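PDB 2DC0: probable amidase from Thermus thermophilus, which is of unknown function but belongs to the amidase family, an alpha/beta protein built round a large mixed beta-sheet. Local coordinates for residues Glu23-Ala28 / Leu110-Thr115; Arg295-Ala300 / Glu314-Gly319; Lys343-Val348 / Val413-Glu418. One frame throughout, in Å; residues are numbered along the deposited sequence.

Interaction 1 (Glu23-Ala28 / Leu110-Thr115); sequences EALERA and LLFAKT
F112 carries the contact from strand 110-115, meeting A24 and L25 of helix 17-30. Just before it, L110 does not touch the helix segment, but its carbonyl oxygen lies in the plane of the F112 ring at the ring's edge, with L110 O 3.7 Å from F112 CD2. L111 turns to the other side of the strand and rests on L70. At F112 the first torsion (chi1 68°) sets CG between the backbone N and the carbonyl carbon, and the ring projects from the sheet to the helix. Its far end takes the small methyl of A24, CZ to CB 3.9 Å, while the CD2 branch of L25 comes up beside F112 CD1 at 4.3 Å. Both groups approach the ring obliquely, and no hydrogen bond crosses between the segments; the contact is apolar. The nearest CA atoms across the contact, those of A24 and F112, are 9.3 Å apart. A45 of helix 42-57 and L40 of strand 37-40 also touch F112. Beyond F112 the strand leaves the helix: the amine of K114 bonds to the carbonyl oxygens of K73 and F76, and T115 OG1 bonds to S151 OG. The arrangement is an alpha/beta layer packing, a helix laid on the amidase family's mixed sheet one strand in from its outermost strand 37-40.

Interaction 2 (Arg295-Ala300 / Glu314-Gly319); sequences RIHEKA and EALLAG
R295 and G319 make the polar half of this contact, a single hydrogen bond from a side chain to a helix carbonyl. NH1 of R295 donates to O of G319 at 2.9 Å, with a fairly straight N-H...O angle of 160°. The oxygen lies at the edge of the guanidinium, close to its plane, yet seen from the acceptor the donor stands well above the carbonyl plane, 57° out of it. The side chain starts away from helix 310-321 and reaches back through a bend at chi2 (-52°), which carries the guanidinium round to the carbonyl. G319, being a glycine, puts no side chain between its helix and the arginine, and the two CA atoms are 7.9 Å apart. NH2 of the same group bonds to the carbonyl oxygen of L322, so the guanidinium serves two carbonyls near the end of helix 310-321, whose partial negative charge probably suits it. Y291, one turn earlier, adds a cation-pi contact, and R328 of the second subunit packs against R295.

Between these polar and apolar halves lies a helix-to-helix junction: H297 is the first residue to leave helix 281-296 and also the N-cap position of helix 298-303, so the chain turns here beside the neighbouring helix 310-321.

The apolar half joins H297 to L316, whose CA atoms also lie 7.9 Å apart. The CD1 branch of L316 touches CB of H297 at 4.2 Å, while its CD2 branch sits oblique to the imidazole. One face of that ring is overlain by I296 CG2, 3.7 Å above the plane and offset toward the rim. I120 touches H297 from a loop, and L301 of helix 298-303 packs on L316.

Interaction 3 (Lys343-Val348 / Val413-Glu418); sequences KALRGV and VGAYGE
L345, in the last turn of helix 324-345, fills the tight part of this contact by laying both of its methyl branches against the backbone of V413-A415. CD1 lies 3.6 Å from A415 CA and equally near G414 O, and it touches the A415 methyl at 4.2 Å. The other branch, CD2, meets V413 O at 3.6 Å. A leucine covering carbonyls offers them no donor, and G414 O is buried here with no polar partner in the model. L351 of strand 350-354 also touches L345 and bonds through its backbone to V413.

The solvent side is looser and polar. R346 and K343 are exposed and reach nothing of segment 413-418; instead K343 forms a salt bridge with E226 of the second subunit, and E418 with R346 of that subunit. Each segment closes in a type II beta turn, L345 to V348 and A415 to E418, with glycine (G347, G417) at the third position where phi is positive. The arrangement is a helix-turn-strand connection, in which the turn after helix 324-345 leads into strand 350-354 beside its antiparallel neighbour 406-413.

In the fold
The three contacts share no helix or strand and do not touch one another. Interaction 1 and interaction 3 both sit at the mixed sheet but on opposite sides of the chain's centre, their centres 37 Å apart: the first is a buried helix-on-strand contact within one subunit, the third a partly buried contact between a helix end and the loop that follows strand 406-413, bordered by salt bridges to the second subunit. Interaction 2 is also buried but joins helices, with loops beside them. It leads on to interaction 3, since helix 310-321 is followed by helix 324-345. Interaction 1 is purely apolar, interaction 2 adds an arginine-carbonyl bond to apolar packing, and interaction 3 sets a leucine mostly against backbone.

Interaction 1 (Glu23-Ala28 / Leu110-Thr115)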
loop_
_atom_site.group_PDB
_atom_site.type_symbol
_atom_site.label_atom_id
_atom_site.label_comp_id
_atom_site.label_asym_id
_atom_site.label_seq_id
_atom_site.Cartn_x
_atom_site.Cartn_y
_atom_site.Cartn_z
ATOM N N GLU A 23 -5.537 35.465 25.432
ATOM C CA GLU A 23 -4.289 34.826 25.812
ATOM C C GLU A 23 -3.480 34.504 24.552
ATOM O O GLU A 23 -2.288 34.790 24.488
ATOM C CB GLU A 23 -4.574 33.545 26.599
ATOM C CG GLU A 23 -3.356 32.667 26.860
ATOM C CD GLU A 23 -2.245 33.401 27.594
ATOM O OE1 GLU A 23 -2.541 34.063 28.613
ATOM O OE2 GLU A 23 -1.073 33.302 27.161
ATOM N N ALA A 24 -4.141 33.924 23.552
ATOM C CA ALA A 24 -3.483 33.569 22.301
ATOM C C ALA A 24 -2.918 34.806 21.606
ATOM O O ALA A 24 -1.804 34.778 21.091
ATOM C CB ALA A 24 -4.467 32.851 21.376
ATOM N N LEU A 25 -3.692 35.888 21.595
ATOM C CA LEU A 25 -3.271 37.130 20.957
ATOM C C LEU A 25 -2.110 37.809 21.683
ATOM O O LEU A 25 -1.299 38.500 21.058
ATOM C CB LEU A 25 -4.453 38.096 20.844
ATOM C CG LEU A 25 -5.619 37.608 19.973
ATOM C CD1 LEU A 25 -6.732 38.657 19.954
ATOM C CD2 LEU A 25 -5.126 37.335 18.561
ATOM N N GLU A 26 -2.027 37.626 22.999
ATOM C CA GLU A 26 -0.930 38.222 23.756
ATOM C C GLU A 26 0.356 37.490 23.397
ATOM O O GLU A 26 1.405 38.108 23.210
ATOM C CB GLU A 26 -1.179 38.121 25.265
ATOM C CG GLU A 26 -2.345 38.960 25.764
ATOM C CD GLU A 26 -2.417 39.026 27.286
ATOM O OE1 GLU A 26 -2.212 37.980 27.941
ATOM O OE2 GLU A 26 -2.695 40.121 27.824
ATOM N N ARG A 27 0.262 36.168 23.293
ATOM C CA ARG A 27 1.413 35.345 22.944
ATOM C C ARG A 27 1.865 35.641 21.517
ATOM O O ARG A 27 3.062 35.701 21.239
ATOM C CB ARG A 27 1.068 33.859 23.076
ATOM C CG ARG A 27 0.623 33.425 24.472
ATOM C CD ARG A 27 1.765 33.477 25.476
ATOM N NE ARG A 27 2.799 32.486 25.182
ATOM C CZ ARG A 27 3.927 32.353 25.876
ATOM N NH1 ARG A 27 4.172 33.151 26.913
ATOM N NH2 ARG A 27 4.810 31.423 25.535
ATOM N N ALA A 28 0.908 35.827 20.611
ATOM C CA ALA A 28 1.236 36.119 19.217
ATOM C C ALA A 28 1.990 37.435 19.145
ATOM O O ALA A 28 2.960 37.572 18.404
ATOM C CB ALA A 28 -0.039 36.201 18.377
ATOM N N LEU A 110 -12.552 28.035 17.374
ATOM C CA LEU A 110 -12.337 29.417 16.983
ATOM C C LEU A 110 -11.043 29.459 16.183
ATOM O O LEU A 110 -9.949 29.472 16.752
ATOM C CB LEU A 110 -12.228 30.310 18.221
ATOM C CG LEU A 110 -11.833 31.767 17.966
ATOM C CD1 LEU A 110 -12.777 32.402 16.964
ATOM C CD2 LEU A 110 -11.853 32.532 19.285
ATOM N N LEU A 111 -11.172 29.449 14.860
ATOM C CA LEU A 111 -10.012 29.491 13.970
ATOM C C LEU A 111 -9.671 30.964 13.793
ATOM O O LEU A 111 -10.369 31.681 13.077
ATOM C CB LEU A 111 -10.372 28.853 12.623
ATOM C CG LEU A 111 -11.017 27.462 12.723
ATOM C CD1 LEU A 111 -11.471 26.992 11.350
ATOM C CD2 LEU A 111 -10.026 26.481 13.324
ATOM N N PHE A 112 -8.595 31.413 14.432
ATOM C CA PHE A 112 -8.236 32.825 14.372
ATOM C C PHE A 112 -7.049 33.234 13.508
ATOM O O PHE A 112 -6.770 34.426 13.373
ATOM C CB PHE A 112 -8.007 33.352 15.791
ATOM C CG PHE A 112 -6.790 32.778 16.459
ATOM C CD1 PHE A 112 -5.611 33.515 16.543
ATOM C CD2 PHE A 112 -6.810 31.488 16.973
ATOM C CE1 PHE A 112 -4.472 32.971 17.127
ATOM C CE2 PHE A 112 -5.676 30.932 17.560
ATOM C CZ PHE A 112 -4.508 31.675 17.636
ATOM N N ALA A 113 -6.340 32.279 12.922
ATOM C CA ALA A 113 -5.199 32.659 12.107
ATOM C C ALA A 113 -4.649 31.563 11.219
ATOM O O ALA A 113 -4.836 30.376 11.483
ATOM C CB ALA A 113 -4.081 33.199 13.007
ATOM N N LYS A 114 -3.965 31.984 10.159
ATOM C CA LYS A 114 -3.339 31.056 9.227
ATOM C C LYS A 114 -1.872 31.077 9.625
ATOM O O LYS A 114 -1.341 32.137 9.951
ATOM C CB LYS A 114 -3.497 31.541 7.779
ATOM C CG LYS A 114 -4.946 31.785 7.348
ATOM C CD LYS A 114 -5.757 30.505 7.405
ATOM C CE LYS A 114 -5.296 29.518 6.342
ATOM N NZ LYS A 114 -5.594 28.140 6.783
ATOM N N THR A 115 -1.214 29.922 9.619
ATOM C CA THR A 115 0.191 29.884 10.006
ATOM C C THR A 115 1.200 29.836 8.863
ATOM O O THR A 115 0.923 29.303 7.784
ATOM C CB THR A 115 0.506 28.675 10.915
ATOM O OG1 THR A 115 0.206 27.458 10.218
ATOM C CG2 THR A 115 -0.288 28.747 12.202
#

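Interaction 2 (Arg295-Ala300 / Glu314-Gly319)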
loop_
_atom_site.group_PDB
_atom_site.type_symbol
_atom_site.label_atom_id
_atom_site.label_comp_id
_atom_site.label_asym_id
_atom_site.label_seq_id
_atom_site.Cartn_x
_atom_site.Cartn_y
_atom_site.Cartn_z
ATOM N N ARG A 295 3.153 18.731 -11.488
ATOM C CA ARG A 295 1.963 18.766 -12.318
ATOM C C ARG A 295 0.872 19.633 -11.692
ATOM O O ARG A 295 -0.005 20.144 -12.388
ATOM C CB ARG A 295 1.465 17.341 -12.592
ATOM C CG ARG A 295 2.528 16.450 -13.271
ATOM C CD ARG A 295 3.084 17.145 -14.513
ATOM N NE ARG A 295 4.120 16.416 -15.255
ATOM C CZ ARG A 295 5.335 16.125 -14.797
ATOM N NH1 ARG A 295 5.698 16.475 -13.567
ATOM N NH2 ARG A 295 6.220 15.533 -15.596
ATOM N N ILE A 296 0.925 19.814 -10.377
ATOM C CA ILE A 296 -0.056 20.664 -9.710
ATOM C C ILE A 296 0.213 22.126 -10.043
ATOM O O ILE A 296 -0.707 22.889 -10.319
ATOM C CB ILE A 296 0.022 20.528 -8.185
ATOM C CG1 ILE A 296 -0.418 19.123 -7.772
ATOM C CG2 ILE A 296 -0.835 21.611 -7.521
ATOM C CD1 ILE A 296 -1.879 18.707 -8.097
ATOM N N HIS A 297 1.486 22.503 -10.013
ATOM C CA HIS A 297 1.899 23.880 -10.262
ATOM C C HIS A 297 2.478 24.101 -11.649
ATOM O O HIS A 297 3.175 25.086 -11.885
ATOM C CB HIS A 297 2.931 24.285 -9.213
ATOM C CG HIS A 297 2.428 24.170 -7.810
ATOM N ND1 HIS A 297 1.635 25.132 -7.223
ATOM C CD2 HIS A 297 2.561 23.180 -6.893
ATOM C CE1 HIS A 297 1.298 24.740 -6.005
ATOM N NE2 HIS A 297 1.847 23.559 -5.782
ATOM N N GLU A 298 2.179 23.189 -12.563
ATOM C CA GLU A 298 2.694 23.272 -13.923
ATOM C C GLU A 298 2.365 24.581 -14.647
ATOM O O GLU A 298 3.238 25.190 -15.264
ATOM C CB GLU A 298 2.179 22.079 -14.726
ATOM C CG GLU A 298 2.646 22.056 -16.159
ATOM C CD GLU A 298 2.488 20.688 -16.790
ATOM O OE1 GLU A 298 1.441 20.040 -16.575
ATOM O OE2 GLU A 298 3.415 20.265 -17.507
ATOM N N LYS A 299 1.111 25.011 -14.567
ATOM C CA LYS A 299 0.692 26.246 -15.218
ATOM C C LYS A 299 1.438 27.450 -14.642
ATOM O O LYS A 299 2.038 28.233 -15.382
ATOM C CB LYS A 299 -0.819 26.430 -15.057
ATOM C CG LYS A 299 -1.395 27.624 -15.797
ATOM C CD LYS A 299 -2.915 27.637 -15.700
ATOM C CE LYS A 299 -3.519 28.765 -16.526
ATOM N NZ LYS A 299 -3.078 30.111 -16.051
ATOM N N ALA A 300 1.413 27.591 -13.320
ATOM C CA ALA A 300 2.089 28.710 -12.669
ATOM C C ALA A 300 3.593 28.713 -12.937
ATOM O O ALA A 300 4.200 29.774 -13.090
ATOM C CB ALA A 300 1.833 28.678 -11.167
ATOM N N GLU A 314 13.586 24.974 -8.345
ATOM C CA GLU A 314 14.477 23.907 -8.781
ATOM C C GLU A 314 13.834 22.533 -8.568
ATOM O O GLU A 314 13.917 21.657 -9.439
ATOM C CB GLU A 314 15.809 23.985 -8.028
ATOM C CG GLU A 314 16.705 22.768 -8.225
ATOM C CD GLU A 314 18.044 22.912 -7.526
ATOM O OE1 GLU A 314 18.071 23.455 -6.401
ATOM O OE2 GLU A 314 19.064 22.469 -8.096
ATOM N N ALA A 315 13.189 22.344 -7.419
ATOM C CA ALA A 315 12.535 21.070 -7.121
ATOM C C ALA A 315 11.380 20.833 -8.092
ATOM O O ALA A 315 11.197 19.724 -8.593
ATOM C CB ALA A 315 12.025 21.058 -5.675
ATOM N N LEU A 316 10.597 21.875 -8.353
ATOM C CA LEU A 316 9.483 21.745 -9.279
ATOM C C LEU A 316 9.988 21.424 -10.685
ATOM O O LEU A 316 9.405 20.591 -11.384
ATOM C CB LEU A 316 8.639 23.025 -9.295
ATOM C CG LEU A 316 7.749 23.248 -8.070
ATOM C CD1 LEU A 316 6.995 24.567 -8.214
ATOM C CD2 LEU A 316 6.759 22.090 -7.922
ATOM N N LEU A 317 11.077 22.072 -11.098
ATOM C CA LEU A 317 11.646 21.826 -12.426
ATOM C C LEU A 317 12.155 20.391 -12.524
ATOM O O LEU A 317 12.049 19.750 -13.573
ATOM C CB LEU A 317 12.787 22.807 -12.713
ATOM C CG LEU A 317 12.325 24.249 -12.948
ATOM C CD1 LEU A 317 13.526 25.176 -13.024
ATOM C CD2 LEU A 317 11.506 24.310 -14.232
ATOM N N ALA A 318 12.709 19.890 -11.427
ATOM C CA ALA A 318 13.195 18.520 -11.403
ATOM C C ALA A 318 11.976 17.617 -11.593
ATOM O O ALA A 318 12.065 16.562 -12.218
ATOM C CB ALA A 318 13.885 18.226 -10.070
ATOM N N GLY A 319 10.834 18.054 -11.063
ATOM C CA GLY A 319 9.606 17.284 -11.194
ATOM C C GLY A 319 9.098 17.248 -12.630
ATOM O O GLY A 319 8.517 16.255 -13.075
#

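Interaction 3 (Lys343-Val348 / Val413-Glu418)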
loop_
_atom_site.group_PDB
_atom_site.type_symbol
_atom_site.label_atom_id
_atom_site.label_comp_id
_atom_site.label_asym_id
_atom_site.label_seq_id
_atom_site.Cartn_x
_atom_site.Cartn_y
_atom_site.Cartn_z
ATOM N N LYS A 343 6.389 -6.520 7.098
ATOM C CA LYS A 343 7.190 -7.538 7.768
ATOM C C LYS A 343 7.879 -6.994 9.019
ATOM O O LYS A 343 7.981 -7.690 10.030
ATOM C CB LYS A 343 8.227 -8.108 6.790
ATOM C CG LYS A 343 7.594 -8.900 5.654
ATOM C CD LYS A 343 8.566 -9.213 4.525
ATOM C CE LYS A 343 9.576 -10.280 4.894
ATOM N NZ LYS A 343 10.375 -10.659 3.690
ATOM N N ALA A 344 8.342 -5.752 8.961
ATOM C CA ALA A 344 9.012 -5.168 10.116
ATOM C C ALA A 344 8.038 -4.972 11.277
ATOM O O ALA A 344 8.426 -5.077 12.435
ATOM C CB ALA A 344 9.656 -3.832 9.735
ATOM N N LEU A 345 6.776 -4.691 10.960
ATOM C CA LEU A 345 5.755 -4.469 11.981
ATOM C C LEU A 345 5.164 -5.751 12.559
ATOM O O LEU A 345 4.603 -5.738 13.656
ATOM C CB LEU A 345 4.623 -3.601 11.416
ATOM C CG LEU A 345 4.922 -2.107 11.269
ATOM C CD1 LEU A 345 3.824 -1.432 10.463
ATOM C CD2 LEU A 345 5.041 -1.477 12.655
ATOM N N ARG A 346 5.281 -6.855 11.826
ATOM C CA ARG A 346 4.742 -8.131 12.294
ATOM C C ARG A 346 5.377 -8.567 13.610
ATOM O O ARG A 346 6.597 -8.623 13.730
ATOM C CB ARG A 346 4.967 -9.228 11.246
ATOM C CG ARG A 346 4.062 -9.142 10.031
ATOM C CD ARG A 346 4.383 -10.249 9.026
ATOM N NE ARG A 346 4.225 -11.588 9.595
ATOM C CZ ARG A 346 3.055 -12.169 9.848
ATOM N NH1 ARG A 346 1.920 -11.534 9.579
ATOM N NH2 ARG A 346 3.017 -13.386 10.379
ATOM N N GLY A 347 4.550 -8.872 14.601
ATOM C CA GLY A 347 5.090 -9.319 15.874
ATOM C C GLY A 347 5.428 -8.236 16.885
ATOM O O GLY A 347 5.785 -8.559 18.014
ATOM N N VAL A 348 5.345 -6.965 16.494
ATOM C CA VAL A 348 5.622 -5.864 17.420
ATOM C C VAL A 348 4.419 -4.923 17.437
ATOM O O VAL A 348 3.616 -4.918 16.504
ATOM C CB VAL A 348 6.911 -5.056 17.037
ATOM C CG1 VAL A 348 8.130 -5.970 17.056
ATOM C CG2 VAL A 348 6.759 -4.406 15.666
ATOM N N VAL A 413 5.641 4.323 15.075
ATOM C CA VAL A 413 5.042 3.868 13.818
ATOM C C VAL A 413 4.172 2.625 13.963
ATOM O O VAL A 413 4.635 1.600 14.460
ATOM C CB VAL A 413 6.149 3.543 12.786
ATOM C CG1 VAL A 413 5.534 3.193 11.440
ATOM C CG2 VAL A 413 7.110 4.723 12.660
ATOM N N GLY A 414 2.923 2.700 13.508
ATOM C CA GLY A 414 2.030 1.550 13.608
ATOM C C GLY A 414 1.602 1.008 12.255
ATOM O O GLY A 414 1.944 1.575 11.215
ATOM N N ALA A 415 0.859 -0.095 12.267
ATOM C CA ALA A 415 0.368 -0.709 11.040
ATOM C C ALA A 415 -0.724 0.171 10.447
ATOM O O ALA A 415 -1.340 0.967 11.151
ATOM C CB ALA A 415 -0.195 -2.110 11.333
ATOM N N TYR A 416 -0.958 0.007 9.150
ATOM C CA TYR A 416 -1.962 0.771 8.429
ATOM C C TYR A 416 -3.308 0.647 9.152
ATOM O O TYR A 416 -3.727 -0.453 9.511
ATOM C CB TYR A 416 -2.066 0.230 6.999
ATOM C CG TYR A 416 -2.483 1.252 5.965
ATOM C CD1 TYR A 416 -1.570 1.762 5.043
ATOM C CD2 TYR A 416 -3.795 1.706 5.906
ATOM C CE1 TYR A 416 -1.960 2.703 4.082
ATOM C CE2 TYR A 416 -4.195 2.642 4.956
ATOM C CZ TYR A 416 -3.273 3.133 4.050
ATOM O OH TYR A 416 -3.684 4.051 3.120
ATOM N N GLY A 417 -3.964 1.781 9.386
ATOM C CA GLY A 417 -5.254 1.777 10.058
ATOM C C GLY A 417 -5.212 1.645 11.572
ATOM O O GLY A 417 -6.249 1.732 12.224
ATOM N N GLU A 418 -4.033 1.453 12.154
ATOM C CA GLU A 418 -3.964 1.311 13.604
ATOM C C GLU A 418 -3.642 2.598 14.354
ATOM O O GLU A 418 -2.816 2.612 15.268
ATOM C CB GLU A 418 -2.971 0.200 13.974
ATOM C CG GLU A 418 -3.409 -1.174 13.460
ATOM C CD GLU A 418 -4.905 -1.437 13.678
ATOM O OE1 GLU A 418 -5.371 -1.367 14.838
ATOM O OE2 GLU A 418 -5.621 -1.707 12.683
#